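Local coordinates for protein beta-galactosidase (Geobacillus stearothermophilus, PDB 4OIF) that probably hydrolyses terminal non-reducing beta-D-galactose residues of beta-D-galactosides, as a zinc-binding, trimeric member of glycoside hydrolase family 42, at residues F305-Y310 with Q316-M321. Sequence-based numbering, arbitrary orientation.
Sequences FINDLY and QPFLLM
Phe318, in the 316-321 segment, reaches to helix 296-312 and meets Asn307 with the far end of its ring. This pair illustrates how one aromatic can carry the direct contact between a helix and the segment that leads on from it in a beta-alpha-beta unit, here in the TIM-barrel domain. The tight part lies at Phe318 CZ, which is 3.6 Å from Asn307 OD1 and 3.8 Å from Asn307 CG. The two side chains cross at about a right angle, with amide and ring planes 35° apart, and the oxygen approaches the ring obliquely. With CG between the backbone N and the carbonyl carbon (chi1 72°), Phe318 directs its ring at the helix. Packing is looser at the stem of the side chain, where Phe318 CB stays 4.3 Å from Tyr310 O, yet this side too is buried. The Tyr310 side chain leads away to Met257, where its OH hydrogen-bonds the backbone oxygen, while Trp283 of strand 282-284 touches both aromatic rings. Replacing Phe318 with alanine would remove the ring, and is likely to open a gap between helix and strand and leave the Asn307 amide without its aromatic neighbour. No hydrogen bond joins the segments, and Asn307 OD1 is hydrogen-bonded elsewhere, which implies cohesion by van der Waals packing and burial.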
# COMPACT_ATOMS: atom_id res chain seq x y z
N PHE A 305 31.04 -2.88 3.20
CA PHE A 305 30.75 -1.76 4.07
C PHE A 305 30.24 -2.26 5.41
O PHE A 305 30.77 -1.88 6.48
CB PHE A 305 29.73 -0.82 3.43
CG PHE A 305 29.36 0.36 4.30
CD1 PHE A 305 30.11 1.53 4.25
CD2 PHE A 305 28.24 0.32 5.13
CE1 PHE A 305 29.76 2.64 5.03
CE2 PHE A 305 27.88 1.41 5.92
CZ PHE A 305 28.64 2.58 5.87
N ILE A 306 29.22 -3.12 5.39
CA ILE A 306 28.72 -3.62 6.68
C ILE A 306 29.80 -4.40 7.46
O ILE A 306 29.91 -4.27 8.69
CB ILE A 306 27.49 -4.52 6.53
CG1 ILE A 306 26.32 -3.69 6.03
CG2 ILE A 306 27.08 -5.09 7.89
CD1 ILE A 306 25.80 -2.71 7.07
N ASN A 307 30.59 -5.20 6.76
CA ASN A 307 31.69 -5.90 7.42
C ASN A 307 32.62 -4.92 8.10
O ASN A 307 33.03 -5.13 9.22
CB ASN A 307 32.46 -6.74 6.43
CG ASN A 307 31.75 -8.02 6.07
OD1 ASN A 307 30.81 -8.46 6.75
ND2 ASN A 307 32.21 -8.65 4.99
N ASP A 308 32.95 -3.83 7.42
CA ASP A 308 33.88 -2.88 7.98
C ASP A 308 33.26 -2.26 9.23
O ASP A 308 33.94 -2.06 10.26
CB ASP A 308 34.25 -1.83 6.94
CG ASP A 308 35.11 -2.41 5.83
OD1 ASP A 308 35.66 -3.53 6.01
OD2 ASP A 308 35.25 -1.77 4.78
N LEU A 309 31.97 -2.00 9.15
CA LEU A 309 31.28 -1.44 10.30
C LEU A 309 31.39 -2.38 11.51
O LEU A 309 31.83 -1.97 12.59
CB LEU A 309 29.82 -1.14 9.95
CG LEU A 309 28.92 -0.69 11.11
CD1 LEU A 309 29.43 0.60 11.77
CD2 LEU A 309 27.50 -0.54 10.65
N TYR A 310 31.01 -3.64 11.32
CA TYR A 310 30.90 -4.57 12.44
C TYR A 310 32.26 -5.06 12.96
O TYR A 310 32.40 -5.38 14.14
CB TYR A 310 30.01 -5.75 12.05
CG TYR A 310 28.55 -5.37 11.99
CD1 TYR A 310 28.10 -4.21 12.60
CD2 TYR A 310 27.62 -6.17 11.32
CE1 TYR A 310 26.77 -3.84 12.55
CE2 TYR A 310 26.28 -5.81 11.27
CZ TYR A 310 25.87 -4.64 11.89
OH TYR A 310 24.55 -4.25 11.85
N GLN A 316 38.54 -5.64 16.36
CA GLN A 316 39.08 -6.98 16.50
C GLN A 316 38.37 -7.86 15.46
O GLN A 316 37.40 -7.41 14.85
CB GLN A 316 38.88 -7.50 17.92
CG GLN A 316 37.41 -7.69 18.26
CD GLN A 316 37.15 -8.27 19.64
OE1 GLN A 316 38.04 -8.33 20.49
NE2 GLN A 316 35.91 -8.69 19.87
N PRO A 317 38.83 -9.11 15.25
CA PRO A 317 38.07 -9.92 14.29
C PRO A 317 36.61 -10.12 14.71
O PRO A 317 36.32 -10.16 15.91
CB PRO A 317 38.82 -11.25 14.28
CG PRO A 317 40.19 -10.92 14.75
CD PRO A 317 40.03 -9.81 15.73
N PHE A 318 35.70 -10.24 13.75
CA PHE A 318 34.31 -10.54 14.06
C PHE A 318 33.96 -11.96 13.61
O PHE A 318 34.76 -12.63 12.98
CB PHE A 318 33.37 -9.52 13.39
CG PHE A 318 33.26 -9.67 11.90
CD1 PHE A 318 34.12 -8.98 11.05
CD2 PHE A 318 32.27 -10.47 11.33
CE1 PHE A 318 34.02 -9.11 9.67
CE2 PHE A 318 32.16 -10.61 9.95
CZ PHE A 318 33.04 -9.92 9.12
N LEU A 319 32.77 -12.42 13.95
CA LEU A 319 32.37 -13.75 13.56
C LEU A 319 31.11 -13.70 12.70
O LEU A 319 30.07 -13.22 13.13
CB LEU A 319 32.18 -14.64 14.79
CG LEU A 319 33.45 -14.93 15.61
CD1 LEU A 319 33.15 -15.48 17.00
CD2 LEU A 319 34.41 -15.87 14.87
N LEU A 320 31.23 -14.15 11.46
CA LEU A 320 30.04 -14.37 10.66
C LEU A 320 29.27 -15.50 11.31
O LEU A 320 29.75 -16.64 11.34
CB LEU A 320 30.39 -14.70 9.21
CG LEU A 320 29.17 -14.92 8.32
CD1 LEU A 320 28.34 -13.65 8.27
CD2 LEU A 320 29.60 -15.35 6.91
N MET A 321 28.10 -15.19 11.87
CA MET A 321 27.30 -16.20 12.57
C MET A 321 26.35 -16.90 11.60
O MET A 321 26.08 -18.10 11.71
CB MET A 321 26.52 -15.56 13.72
CG MET A 321 25.77 -16.57 14.60
SD MET A 321 26.85 -17.64 15.57
CE MET A 321 27.77 -16.42 16.50